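Local coordinates for sugar kinase, pfkB family (Thermotoga maritima, PDB 2AJR), which is a pfkB-family sugar kinase that probably transfers phosphate from ATP to a phosphorylated sugar such as fructose 1-phosphate, at residues R25-E30 with I108-E113; G72-Y77 with F97-G102; L168-R173 with G194-N199; D221-L226 with S237-E242. All blocks are in the same frame, centred on the assembly; numbering follows the deposited sequence.

Starting from the N terminus, the chain lays down strand 22-28, then makes a long excursion before strand 105-112 comes back beside it: contact 1 closes that loop, in the small four-stranded sheet. Within this excursion falls contact 2, where strands 68-75 and 93-100 pair at one margin of the large sheet. Contacts 3 and 4 follow in series, neither crossing an earlier one. Contact 3 brings the loop after helix 185-193 back against helix 164-174, and contact 4 closes a short loop between helix 220-233 and strand 236-241, farther across the same large sheet that contact 2 reaches. Contacts 3 and 4 come within about 6 Å at their nearest atoms.

Contact 1: residues R25-E30 with I108-E113; sequences REIFIE and IEIIDE
Arg25 offers its backbone O to Glu109 N at 3.0 Å, in an almost straight bond (172° at the hydrogen), and the two strands run on in parallel. Glu26 and Glu109 share a face, Glu26 CG resting 3.6 Å from Glu109 OE1; the Glu26 carboxylate leads away to the backbone N of Lys310. Ile27 bonds through both its N and its O to the neighbouring strand, N to Glu109 O at 2.9 Å and O to Ile111 N at 2.8 Å. On the opposite face its CD1 reaches Ile108 CG2 (3.9 Å). Phe28, with CG anti to its carbonyl carbon (chi1 -58°), runs alongside Ile111, and CE1 of the ring meets Ile111 CD1 at 3.5 Å; Lys308 adds a cation-pi contact. Ile29 closes the pairing through its N and Ile111 O, and its CD1 touches Ile110 CG2 as the two side chains cross obliquely. At Glu30 the CA lies 3.4 Å from Asp112 OD1, and that carboxylate also takes the backbone N of Asp31 and Phe32 and the amide of Asn115. A leucine in place of Asp112 would probably leave these N-H groups without their acceptor and free the chain after Glu30 to shift. Glu113 hydrogen-bonds the magnesium ligand His267. Glu26 touches another, Glu309, and Ile111 on the same face lies about 7 Å from the magnesium ion. On the other face Ile27 packs on Ile108 of the second subunit and Ile108 on its Ile27, consistent with the small lid sheet of ribokinase-family kinases, which in many members also forms the dimer clasp.

Contact 2: residues G72-Y77 with F97-G102; sequences GFVGGY and FVYVEG
Val74 spreads its two methyls over two rings: CG1 stands anti to the carbonyl carbon (chi1 -57°) and sits above Phe97, while CG2, between backbone N and carbonyl carbon, lies over Tyr99. Both aromatic side chains also have CG anti to their carbonyl carbons. CG1 is 3.8 Å from the Phe97 centroid and CG2 3.6 Å from the Tyr99 centroid, two CH-pi contacts on ring faces, each displaced toward the rim. Val74 crosses Phe97 at about a right angle but lies alongside Tyr99. On the other face of the sheet, Phe73 CD1 rests against Val100 CG1 at 3.7 Å and beside Val98 CB. Phe136 of helix 130-144 meets the Phe73 ring.

The two strands are parallel neighbours of a beta-alpha-beta unit, linked by helix 76-89, whose Val83 and Leu86 cover Phe97. Their backbones are joined by Val98 N to Gly72 O at 2.9 Å, Val74 N to Val98 O, and Val100 N to Val74 O at 2.8 Å. An alanine at Phe97 would strip the ring from beneath Val74 CG1 and from the helix side chains, which is likely to open a gap between strand and helix. Farther on, a water accepts from Gly76 N at 2.9 Å; its second leg, to Val100 O, is so short as to be doubtful.

Contact 3: residues L168-R173 with G194-N199; sequences LVRLAR and GPEFPN
Arg173 and Asn199 approach from opposite directions, and their flat groups meet askew: the guanidinium and amide planes are 57° apart. Asn199 OD1 sits over one face of the guanidinium, 2.9 Å above its plane and displaced to the rim. Although NE of Arg173 is only 3.0 Å from that OD1, the angle is too poor for a hydrogen bond. The amide is turned to other partners, OD1 taking Val179 N and ND2 giving to Gln235 OE1, and Arg173 NH1 makes a weak hydrogen bond to Val177 O. Phe197 O comes to the edge of the guanidinium, near its plane, and lies 3.5 Å from Arg173 CD.

Glu196 crosses Arg173 at about a right angle. Bent at chi2 (-73°), it folds back along the helix, bringing OE1 to 3.4 Å from Arg173 CG while CB lies 3.7 Å from Arg173 CB. The charged ends stay apart: Arg173 NE and Glu196 OE1 are 5.0 Å from each other. Arg170 also crosses Glu196, CG to CG at 4.0 Å, and its CD touches Pro195 CG. Deeper in, Val169 CG1, anti to its backbone N (chi1 167°), faces the peptide between Phe197 and Pro198, 3.7 Å from Phe197 C.

The loop after helix 185-193 is thus laid across helix 164-174 just before entering strand 200-201. No hydrogen bond crosses between the segments: packing carries the contact, arginine carbons on glutamate carbons, Val169 on the Phe197-Pro198 peptide and the Asn199 amide over the Arg173 guanidinium, and the carboxylate near Arg173 probably adds no more than a diffuse attraction.

Contact 4: residues D221-L226 with S237-E242; sequences DDYVKL and SVVSYE
Ser240 O is approached by two carbons of one ring, CD2 and CE2 of Tyr223, each 3.2 Å away; they come obliquely, and no hydrogen bond joins the two segments. The hydroxyl of Ser240 is turned to another partner, Asp246 on the adjacent strand. Tyr223 points from the helix toward the strand, its CG anti to the carbonyl carbon (chi1 -73°).

One face of that ring receives the edge of Tyr241 in a T-shaped pair. The centroids are 5.1 Å apart and the planes meet at 68°, with Tyr241 CD1 3.6 Å from Tyr223 CD1, above the ring and displaced toward its rim. Tyr241 arrives there with CG anti to its own backbone N, chi1 180°. Phe220 makes a further edge-to-face contact with Tyr241, and Glu242 CG sits over the centre of the Tyr241 ring.

Helix 220-233 and strand 236-241 belong to a beta-alpha-beta unit that starts at strand 200-201, and the two short segments run nearly antiparallel, their axes 8.9 Å apart at closest. Between them Val239 CG1 comes to the edge of the Tyr223 ring, near its plane, 3.9 Å from CD2. The same methyl touches Leu226 CD2 at 4.3 Å, one turn along the helix. Farther back along the strand, the hydroxyl of Ser237 bonds to the carbonyl O of Ala227 in that helix, while Ile247 of the neighbouring strand lies against both Tyr223 and Tyr241.

Contact 1: residues R25-E30 with I108-E113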
loop_
_atom_site.group_PDB
_atom_site.type_symbol
_atom_site.label_atom_id
_atom_site.label_comp_id
_atom_site.label_asym_id
_atom_site.label_seq_id
_atom_site.Cartn_x
_atom_site.Cartn_y
_atom_site.Cartn_z
ATOM N N ARG A 25 -4.115 5.128 -2.729
ATOM C CA ARG A 25 -4.371 3.892 -3.435
ATOM C C ARG A 25 -5.731 3.346 -3.044
ATOM O O ARG A 25 -5.899 2.798 -1.951
ATOM C CB ARG A 25 -3.302 2.852 -3.139
ATOM C CG ARG A 25 -3.587 1.520 -3.887
ATOM C CD ARG A 25 -2.327 0.842 -4.379
ATOM N NE ARG A 25 -1.745 1.506 -5.548
ATOM C CZ ARG A 25 -2.193 1.391 -6.801
ATOM N NH1 ARG A 25 -3.251 0.641 -7.095
ATOM N NH2 ARG A 25 -1.567 2.037 -7.771
ATOM N N GLU A 26 -6.693 3.493 -3.950
ATOM C CA GLU A 26 -8.043 2.956 -3.770
ATOM C C GLU A 26 -8.141 1.556 -4.386
ATOM O O GLU A 26 -7.675 1.293 -5.493
ATOM C CB GLU A 26 -9.082 3.887 -4.406
ATOM C CG GLU A 26 -9.028 5.387 -3.983
ATOM C CD GLU A 26 -9.249 6.367 -5.187
ATOM O OE1 GLU A 26 -10.438 6.545 -5.598
ATOM O OE2 GLU A 26 -8.230 6.948 -5.712
ATOM N N ILE A 27 -8.748 0.648 -3.647
ATOM C CA ILE A 27 -8.895 -0.728 -4.071
ATOM C C ILE A 27 -10.348 -1.073 -3.812
ATOM O O ILE A 27 -10.851 -0.815 -2.723
ATOM C CB ILE A 27 -7.989 -1.658 -3.242
ATOM C CG1 ILE A 27 -6.572 -1.084 -3.154
ATOM C CG2 ILE A 27 -7.963 -3.067 -3.835
ATOM C CD1 ILE A 27 -5.772 -1.641 -2.010
ATOM N N PHE A 28 -11.013 -1.649 -4.806
ATOM C CA PHE A 28 -12.442 -1.930 -4.742
ATOM C C PHE A 28 -12.639 -3.431 -4.724
ATOM O O PHE A 28 -12.374 -4.101 -5.696
ATOM C CB PHE A 28 -13.162 -1.263 -5.926
ATOM C CG PHE A 28 -12.958 0.228 -5.955
ATOM C CD1 PHE A 28 -13.696 1.058 -5.115
ATOM C CD2 PHE A 28 -11.975 0.798 -6.758
ATOM C CE1 PHE A 28 -13.482 2.450 -5.104
ATOM C CE2 PHE A 28 -11.742 2.194 -6.742
ATOM C CZ PHE A 28 -12.495 3.014 -5.914
ATOM N N ILE A 29 -13.053 -3.938 -3.574
ATOM C CA ILE A 29 -13.238 -5.355 -3.338
ATOM C C ILE A 29 -14.615 -5.566 -2.714
ATOM O O ILE A 29 -14.906 -5.084 -1.626
ATOM C CB ILE A 29 -12.192 -5.885 -2.336
ATOM C CG1 ILE A 29 -10.776 -5.726 -2.871
ATOM C CG2 ILE A 29 -12.436 -7.340 -2.034
ATOM C CD1 ILE A 29 -9.718 -5.758 -1.767
ATOM N N GLU A 30 -15.464 -6.287 -3.401
ATOM C CA GLU A 30 -16.761 -6.647 -2.845
ATOM C C GLU A 30 -16.606 -7.819 -1.850
ATOM O O GLU A 30 -15.893 -8.793 -2.127
ATOM C CB GLU A 30 -17.744 -6.976 -3.985
ATOM C CG GLU A 30 -17.918 -5.792 -4.975
ATOM C CD GLU A 30 -19.313 -5.699 -5.620
ATOM O OE1 GLU A 30 -19.915 -6.762 -5.921
ATOM O OE2 GLU A 30 -19.796 -4.553 -5.833
ATOM N N ILE A 108 -3.986 3.965 1.956
ATOM C CA ILE A 108 -4.723 2.864 1.339
ATOM C C ILE A 108 -6.188 2.904 1.761
ATOM O O ILE A 108 -6.488 2.998 2.940
ATOM C CB ILE A 108 -4.083 1.507 1.708
ATOM C CG1 ILE A 108 -2.690 1.406 1.059
ATOM C CG2 ILE A 108 -4.970 0.365 1.271
ATOM C CD1 ILE A 108 -1.852 0.268 1.542
ATOM N N GLU A 109 -7.089 2.873 0.786
ATOM C CA GLU A 109 -8.523 2.850 1.047
ATOM C C GLU A 109 -9.121 1.658 0.306
ATOM O O GLU A 109 -9.032 1.570 -0.910
ATOM C CB GLU A 109 -9.187 4.156 0.604
ATOM C CG GLU A 109 -8.605 5.447 1.247
ATOM C CD GLU A 109 -7.500 6.095 0.404
ATOM O OE1 GLU A 109 -7.427 5.807 -0.806
ATOM O OE2 GLU A 109 -6.704 6.891 0.940
ATOM N N ILE A 110 -9.671 0.718 1.063
ATOM C CA ILE A 110 -10.354 -0.442 0.513
ATOM C C ILE A 110 -11.860 -0.191 0.619
ATOM O O ILE A 110 -12.387 0.050 1.700
ATOM C CB ILE A 110 -9.948 -1.723 1.266
ATOM C CG1 ILE A 110 -8.423 -1.905 1.191
ATOM C CG2 ILE A 110 -10.679 -2.946 0.685
ATOM C CD1 ILE A 110 -7.841 -2.811 2.240
ATOM N N ILE A 111 -12.544 -0.204 -0.517
ATOM C CA ILE A 111 -13.946 0.204 -0.581
ATOM C C ILE A 111 -14.759 -0.986 -1.012
ATOM O O ILE A 111 -14.490 -1.561 -2.063
ATOM C CB ILE A 111 -14.114 1.377 -1.533
ATOM C CG1 ILE A 111 -13.364 2.597 -0.951
ATOM C CG2 ILE A 111 -15.569 1.696 -1.736
ATOM C CD1 ILE A 111 -13.274 3.795 -1.868
ATOM N N ASP A 112 -15.704 -1.390 -0.158
ATOM C CA ASP A 112 -16.582 -2.550 -0.409
ATOM C C ASP A 112 -17.994 -2.004 -0.657
ATOM O O ASP A 112 -18.737 -1.704 0.281
ATOM C CB ASP A 112 -16.552 -3.518 0.791
ATOM C CG ASP A 112 -17.450 -4.745 0.605
ATOM O OD1 ASP A 112 -18.243 -4.815 -0.369
ATOM O OD2 ASP A 112 -17.350 -5.667 1.454
ATOM N N GLU A 113 -18.346 -1.863 -1.928
ATOM C CA GLU A 113 -19.579 -1.168 -2.313
ATOM C C GLU A 113 -20.832 -1.965 -1.955
ATOM O O GLU A 113 -21.882 -1.378 -1.707
ATOM C CB GLU A 113 -19.577 -0.865 -3.818
ATOM C CG GLU A 113 -19.994 0.566 -4.136
ATOM C CD GLU A 113 -20.415 0.759 -5.580
ATOM O OE1 GLU A 113 -20.103 -0.113 -6.433
ATOM O OE2 GLU A 113 -21.065 1.796 -5.849
#

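Contact 2: residues G72-Y77 with F97-G102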
loop_
_atom_site.group_PDB
_atom_site.type_symbol
_atom_site.label_atom_id
_atom_site.label_comp_id
_atom_site.label_asym_id
_atom_site.label_seq_id
_atom_site.Cartn_x
_atom_site.Cartn_y
_atom_site.Cartn_z
ATOM N N GLY A 72 3.271 22.671 -0.107
ATOM C CA GLY A 72 3.423 21.629 0.902
ATOM C C GLY A 72 4.803 20.974 0.887
ATOM O O GLY A 72 5.777 21.551 0.401
ATOM N N PHE A 73 4.893 19.761 1.424
ATOM C CA PHE A 73 6.139 19.007 1.387
ATOM C C PHE A 73 5.930 17.738 0.584
ATOM O O PHE A 73 4.919 17.090 0.738
ATOM C CB PHE A 73 6.595 18.632 2.794
ATOM C CG PHE A 73 6.796 19.801 3.704
ATOM C CD1 PHE A 73 7.881 20.648 3.531
ATOM C CD2 PHE A 73 5.919 20.048 4.743
ATOM C CE1 PHE A 73 8.074 21.739 4.368
ATOM C CE2 PHE A 73 6.112 21.143 5.585
ATOM C CZ PHE A 73 7.194 21.988 5.388
ATOM N N VAL A 74 6.884 17.384 -0.269
ATOM C CA VAL A 74 6.868 16.106 -0.941
ATOM C C VAL A 74 8.244 15.518 -0.809
ATOM O O VAL A 74 9.216 16.251 -0.594
ATOM C CB VAL A 74 6.516 16.243 -2.423
ATOM C CG1 VAL A 74 5.166 16.928 -2.577
ATOM C CG2 VAL A 74 7.622 16.997 -3.180
ATOM N N GLY A 75 8.353 14.202 -0.946
ATOM C CA GLY A 75 9.682 13.596 -0.902
ATOM C C GLY A 75 9.790 12.222 -1.495
ATOM O O GLY A 75 8.797 11.533 -1.659
ATOM N N GLY A 76 11.019 11.826 -1.801
ATOM C CA GLY A 76 11.314 10.487 -2.305
ATOM C C GLY A 76 10.598 10.051 -3.569
ATOM O O GLY A 76 10.147 10.871 -4.365
ATOM N N TYR A 77 10.503 8.737 -3.737
ATOM C CA TYR A 77 9.850 8.124 -4.889
ATOM C C TYR A 77 8.376 8.487 -4.998
ATOM O O TYR A 77 7.880 8.787 -6.091
ATOM C CB TYR A 77 9.944 6.603 -4.803
ATOM C CG TYR A 77 11.338 6.037 -4.887
ATOM C CD1 TYR A 77 12.121 6.194 -6.045
ATOM C CD2 TYR A 77 11.863 5.307 -3.823
ATOM C CE1 TYR A 77 13.395 5.642 -6.125
ATOM C CE2 TYR A 77 13.130 4.754 -3.887
ATOM C CZ TYR A 77 13.893 4.921 -5.037
ATOM O OH TYR A 77 15.150 4.354 -5.061
ATOM N N PHE A 97 6.271 22.912 -4.214
ATOM C CA PHE A 97 6.454 22.092 -3.032
ATOM C C PHE A 97 7.898 22.133 -2.569
ATOM O O PHE A 97 8.796 22.078 -3.383
ATOM C CB PHE A 97 6.142 20.631 -3.363
ATOM C CG PHE A 97 4.701 20.355 -3.607
ATOM C CD1 PHE A 97 3.793 20.418 -2.570
ATOM C CD2 PHE A 97 4.254 19.994 -4.856
ATOM C CE1 PHE A 97 2.447 20.165 -2.783
ATOM C CE2 PHE A 97 2.907 19.727 -5.076
ATOM C CZ PHE A 97 2.005 19.816 -4.031
ATOM N N VAL A 98 8.130 22.158 -1.267
ATOM C CA VAL A 98 9.475 21.979 -0.748
ATOM C C VAL A 98 9.769 20.484 -0.707
ATOM O O VAL A 98 9.010 19.708 -0.104
ATOM C CB VAL A 98 9.601 22.559 0.654
ATOM C CG1 VAL A 98 10.874 22.064 1.330
ATOM C CG2 VAL A 98 9.548 24.060 0.575
ATOM N N TYR A 99 10.870 20.093 -1.341
ATOM C CA TYR A 99 11.280 18.703 -1.432
ATOM C C TYR A 99 12.066 18.312 -0.203
ATOM O O TYR A 99 13.030 18.974 0.139
ATOM C CB TYR A 99 12.109 18.482 -2.698
ATOM C CG TYR A 99 11.212 18.475 -3.907
ATOM C CD1 TYR A 99 10.717 19.663 -4.425
ATOM C CD2 TYR A 99 10.809 17.281 -4.499
ATOM C CE1 TYR A 99 9.862 19.672 -5.497
ATOM C CE2 TYR A 99 9.954 17.286 -5.596
ATOM C CZ TYR A 99 9.483 18.491 -6.078
ATOM O OH TYR A 99 8.641 18.534 -7.152
ATOM N N VAL A 100 11.648 17.240 0.453
ATOM C CA VAL A 100 12.243 16.818 1.706
ATOM C C VAL A 100 12.868 15.439 1.535
ATOM O O VAL A 100 12.608 14.753 0.557
ATOM C CB VAL A 100 11.193 16.818 2.864
ATOM C CG1 VAL A 100 10.652 18.209 3.096
ATOM C CG2 VAL A 100 10.021 15.860 2.580
ATOM N N GLU A 101 13.721 15.066 2.482
ATOM C CA GLU A 101 14.340 13.746 2.528
ATOM C C GLU A 101 13.266 12.880 3.149
ATOM O O GLU A 101 12.674 13.263 4.148
ATOM C CB GLU A 101 15.617 13.809 3.401
ATOM C CG GLU A 101 16.687 12.705 3.195
ATOM C CD GLU A 101 17.341 12.725 1.807
ATOM O OE1 GLU A 101 18.016 13.728 1.468
ATOM O OE2 GLU A 101 17.199 11.727 1.052
ATOM N N GLY A 102 12.940 11.744 2.560
ATOM C CA GLY A 102 11.872 10.912 3.139
ATOM C C GLY A 102 10.714 10.800 2.185
ATOM O O GLY A 102 10.578 11.606 1.280
HETATM O O HOH W 1 13.126 13.867 -1.742
#

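Contact 3: residues L168-R173 with G194-N199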
loop_
_atom_site.group_PDB
_atom_site.type_symbol
_atom_site.label_atom_id
_atom_site.label_comp_id
_atom_site.label_asym_id
_atom_site.label_seq_id
_atom_site.Cartn_x
_atom_site.Cartn_y
_atom_site.Cartn_z
ATOM N N LEU A 168 0.557 30.461 9.579
ATOM C CA LEU A 168 0.101 30.492 8.188
ATOM C C LEU A 168 -1.139 31.345 7.999
ATOM O O LEU A 168 -1.252 32.064 7.002
ATOM C CB LEU A 168 -0.195 29.078 7.681
ATOM C CG LEU A 168 1.058 28.221 7.513
ATOM C CD1 LEU A 168 0.681 26.790 7.183
ATOM C CD2 LEU A 168 1.974 28.817 6.456
ATOM N N VAL A 169 -2.074 31.238 8.939
ATOM C CA VAL A 169 -3.291 32.051 8.915
ATOM C C VAL A 169 -2.925 33.509 9.150
ATOM O O VAL A 169 -3.465 34.419 8.514
ATOM C CB VAL A 169 -4.294 31.591 10.000
ATOM C CG1 VAL A 169 -5.413 32.613 10.186
ATOM C CG2 VAL A 169 -4.857 30.204 9.665
ATOM N N ARG A 170 -1.987 33.715 10.066
ATOM C CA ARG A 170 -1.608 35.047 10.487
ATOM C C ARG A 170 -0.962 35.802 9.333
ATOM O O ARG A 170 -1.345 36.923 9.014
ATOM C CB ARG A 170 -0.655 34.961 11.684
ATOM C CG ARG A 170 -0.617 36.226 12.539
ATOM C CD ARG A 170 0.703 36.326 13.284
ATOM N NE ARG A 170 1.797 36.546 12.340
ATOM C CZ ARG A 170 3.090 36.424 12.623
ATOM N NH1 ARG A 170 3.493 36.078 13.842
ATOM N NH2 ARG A 170 3.991 36.652 11.676
ATOM N N LEU A 171 0.024 35.172 8.710
ATOM C CA LEU A 171 0.690 35.751 7.559
ATOM C C LEU A 171 -0.316 36.090 6.456
ATOM O O LEU A 171 -0.273 37.190 5.897
ATOM C CB LEU A 171 1.745 34.782 7.036
ATOM C CG LEU A 171 2.959 34.584 7.948
ATOM C CD1 LEU A 171 3.658 33.252 7.656
ATOM C CD2 LEU A 171 3.912 35.747 7.780
ATOM N N ALA A 172 -1.217 35.153 6.158
ATOM C CA ALA A 172 -2.245 35.344 5.129
ATOM C C ALA A 172 -3.104 36.554 5.460
ATOM O O ALA A 172 -3.330 37.456 4.631
ATOM C CB ALA A 172 -3.124 34.110 5.020
ATOM N N ARG A 173 -3.544 36.568 6.708
ATOM C CA ARG A 173 -4.544 37.510 7.171
ATOM C C ARG A 173 -3.988 38.937 7.295
ATOM O O ARG A 173 -4.633 39.896 6.883
ATOM C CB ARG A 173 -5.116 36.985 8.497
ATOM C CG ARG A 173 -6.605 37.035 8.635
ATOM C CD ARG A 173 -7.401 36.386 7.521
ATOM N NE ARG A 173 -8.575 37.234 7.319
ATOM C CZ ARG A 173 -8.701 38.192 6.396
ATOM N NH1 ARG A 173 -7.756 38.416 5.492
ATOM N NH2 ARG A 173 -9.813 38.917 6.348
ATOM N N GLY A 194 -4.192 32.235 18.154
ATOM C CA GLY A 194 -3.355 33.350 17.664
ATOM C C GLY A 194 -4.189 34.515 17.218
ATOM O O GLY A 194 -5.403 34.360 17.014
ATOM N N PRO A 195 -3.550 35.678 17.075
ATOM C CA PRO A 195 -4.188 36.974 16.840
ATOM C C PRO A 195 -5.082 37.065 15.614
ATOM O O PRO A 195 -6.023 37.865 15.613
ATOM C CB PRO A 195 -3.000 37.944 16.709
ATOM C CG PRO A 195 -1.821 37.103 16.482
ATOM C CD PRO A 195 -2.094 35.808 17.178
ATOM N N GLU A 196 -4.795 36.275 14.587
ATOM C CA GLU A 196 -5.620 36.276 13.386
ATOM C C GLU A 196 -6.399 34.984 13.271
ATOM O O GLU A 196 -6.049 33.965 13.869
ATOM C CB GLU A 196 -4.765 36.523 12.142
ATOM C CG GLU A 196 -4.160 37.955 12.068
ATOM C CD GLU A 196 -5.173 39.065 11.726
ATOM O OE1 GLU A 196 -6.372 38.772 11.518
ATOM O OE2 GLU A 196 -4.762 40.243 11.655
ATOM N N PHE A 197 -7.469 35.039 12.492
ATOM C CA PHE A 197 -8.420 33.950 12.417
ATOM C C PHE A 197 -8.837 33.652 10.973
ATOM O O PHE A 197 -8.826 34.544 10.118
ATOM C CB PHE A 197 -9.650 34.304 13.262
ATOM C CG PHE A 197 -9.344 34.497 14.721
ATOM C CD1 PHE A 197 -9.197 33.401 15.558
ATOM C CD2 PHE A 197 -9.181 35.773 15.247
ATOM C CE1 PHE A 197 -8.895 33.564 16.904
ATOM C CE2 PHE A 197 -8.876 35.957 16.594
ATOM C CZ PHE A 197 -8.733 34.844 17.427
ATOM N N PRO A 198 -9.201 32.389 10.689
ATOM C CA PRO A 198 -9.726 32.044 9.378
ATOM C C PRO A 198 -11.029 32.760 9.059
ATOM O O PRO A 198 -11.827 32.981 9.943
ATOM C CB PRO A 198 -9.976 30.544 9.499
ATOM C CG PRO A 198 -9.096 30.104 10.581
ATOM C CD PRO A 198 -9.097 31.199 11.547
ATOM N N ASN A 199 -11.229 33.111 7.797
ATOM C CA ASN A 199 -12.495 33.667 7.349
ATOM C C ASN A 199 -13.606 32.608 7.315
ATOM O O ASN A 199 -14.747 32.883 7.719
ATOM C CB ASN A 199 -12.319 34.286 5.976
ATOM C CG ASN A 199 -11.350 35.425 5.998
ATOM O OD1 ASN A 199 -10.143 35.247 5.779
ATOM N ND2 ASN A 199 -11.856 36.605 6.325
#

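Contact 4: residues D221-L226 with S237-E242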
loop_
_atom_site.group_PDB
_atom_site.type_symbol
_atom_site.label_atom_id
_atom_site.label_comp_id
_atom_site.label_asym_id
_atom_site.label_seq_id
_atom_site.Cartn_x
_atom_site.Cartn_y
_atom_site.Cartn_z
ATOM N N ASP A 221 -27.172 20.743 20.249
ATOM C CA ASP A 221 -26.839 22.038 20.858
ATOM C C ASP A 221 -25.336 22.232 21.048
ATOM O O ASP A 221 -24.831 23.358 20.945
ATOM C CB ASP A 221 -27.533 22.237 22.206
ATOM C CG ASP A 221 -28.041 23.656 22.383
ATOM O OD1 ASP A 221 -28.927 24.076 21.594
ATOM O OD2 ASP A 221 -27.552 24.353 23.297
ATOM N N ASP A 222 -24.614 21.155 21.329
ATOM C CA ASP A 222 -23.159 21.244 21.376
ATOM C C ASP A 222 -22.578 21.635 20.037
ATOM O O ASP A 222 -21.711 22.504 19.956
ATOM C CB ASP A 222 -22.547 19.917 21.795
ATOM C CG ASP A 222 -23.006 19.494 23.150
ATOM O OD1 ASP A 222 -23.035 20.373 24.042
ATOM O OD2 ASP A 222 -23.350 18.299 23.323
ATOM N N TYR A 223 -23.033 20.974 18.985
ATOM C CA TYR A 223 -22.529 21.290 17.662
ATOM C C TYR A 223 -22.893 22.729 17.301
ATOM O O TYR A 223 -22.105 23.412 16.639
ATOM C CB TYR A 223 -23.077 20.332 16.614
ATOM C CG TYR A 223 -22.470 18.967 16.682
ATOM C CD1 TYR A 223 -22.921 18.028 17.599
ATOM C CD2 TYR A 223 -21.443 18.613 15.831
ATOM C CE1 TYR A 223 -22.372 16.783 17.656
ATOM C CE2 TYR A 223 -20.867 17.381 15.896
ATOM C CZ TYR A 223 -21.333 16.469 16.802
ATOM O OH TYR A 223 -20.768 15.235 16.835
ATOM N N VAL A 224 -24.065 23.194 17.763
ATOM C CA VAL A 224 -24.480 24.560 17.482
ATOM C C VAL A 224 -23.620 25.524 18.270
ATOM O O VAL A 224 -23.141 26.493 17.711
ATOM C CB VAL A 224 -25.973 24.789 17.723
ATOM C CG1 VAL A 224 -26.350 26.272 17.537
ATOM C CG2 VAL A 224 -26.776 23.921 16.765
ATOM N N LYS A 225 -23.388 25.253 19.548
ATOM C CA LYS A 225 -22.522 26.134 20.345
ATOM C C LYS A 225 -21.124 26.214 19.701
ATOM O O LYS A 225 -20.509 27.287 19.657
ATOM C CB LYS A 225 -22.425 25.701 21.820
ATOM C CG LYS A 225 -23.477 26.319 22.764
ATOM N N LEU A 226 -20.627 25.098 19.181
ATOM C CA LEU A 226 -19.307 25.113 18.545
ATOM C C LEU A 226 -19.289 25.983 17.274
ATOM O O LEU A 226 -18.368 26.768 17.057
ATOM C CB LEU A 226 -18.832 23.696 18.231
ATOM C CG LEU A 226 -17.464 23.650 17.530
ATOM C CD1 LEU A 226 -16.360 24.125 18.485
ATOM C CD2 LEU A 226 -17.193 22.229 16.963
ATOM N N SER A 237 -18.604 29.452 9.898
ATOM C CA SER A 237 -18.186 28.142 10.341
ATOM C C SER A 237 -19.133 27.113 9.750
ATOM O O SER A 237 -20.329 27.351 9.681
ATOM C CB SER A 237 -18.187 28.068 11.865
ATOM O OG SER A 237 -19.471 28.290 12.406
ATOM N N VAL A 238 -18.585 25.991 9.288
ATOM C CA VAL A 238 -19.380 24.891 8.760
ATOM C C VAL A 238 -19.003 23.657 9.554
ATOM O O VAL A 238 -17.865 23.203 9.494
ATOM C CB VAL A 238 -19.114 24.626 7.283
ATOM C CG1 VAL A 238 -20.045 23.497 6.785
ATOM C CG2 VAL A 238 -19.305 25.887 6.461
ATOM N N VAL A 239 -19.967 23.136 10.313
ATOM C CA VAL A 239 -19.726 22.053 11.261
ATOM C C VAL A 239 -20.592 20.852 10.938
ATOM O O VAL A 239 -21.796 20.971 10.778
ATOM C CB VAL A 239 -19.997 22.515 12.706
ATOM C CG1 VAL A 239 -19.852 21.368 13.660
ATOM C CG2 VAL A 239 -19.055 23.669 13.079
ATOM N N SER A 240 -19.960 19.683 10.859
ATOM C CA SER A 240 -20.644 18.474 10.454
ATOM C C SER A 240 -21.382 17.883 11.597
ATOM O O SER A 240 -20.904 17.885 12.742
ATOM C CB SER A 240 -19.686 17.445 9.916
ATOM O OG SER A 240 -19.300 17.861 8.635
ATOM N N TYR A 241 -22.544 17.344 11.251
ATOM C CA TYR A 241 -23.436 16.759 12.203
ATOM C C TYR A 241 -24.089 15.532 11.588
ATOM O O TYR A 241 -24.742 15.618 10.554
ATOM C CB TYR A 241 -24.471 17.792 12.586
ATOM C CG TYR A 241 -25.447 17.267 13.572
ATOM C CD1 TYR A 241 -25.042 16.941 14.872
ATOM C CD2 TYR A 241 -26.787 17.076 13.215
ATOM C CE1 TYR A 241 -25.952 16.454 15.794
ATOM C CE2 TYR A 241 -27.697 16.588 14.130
ATOM C CZ TYR A 241 -27.278 16.280 15.412
ATOM O OH TYR A 241 -28.188 15.806 16.299
ATOM N N GLU A 242 -23.880 14.388 12.227
ATOM C CA GLU A 242 -24.473 13.116 11.815
ATOM C C GLU A 242 -24.201 12.771 10.352
ATOM O O GLU A 242 -25.089 12.328 9.632
ATOM C CB GLU A 242 -25.965 13.102 12.114
ATOM C CG GLU A 242 -26.274 13.218 13.596
ATOM C CD GLU A 242 -25.817 11.999 14.396
ATOM O OE1 GLU A 242 -25.104 12.169 15.408
ATOM O OE2 GLU A 242 -26.180 10.866 14.024
#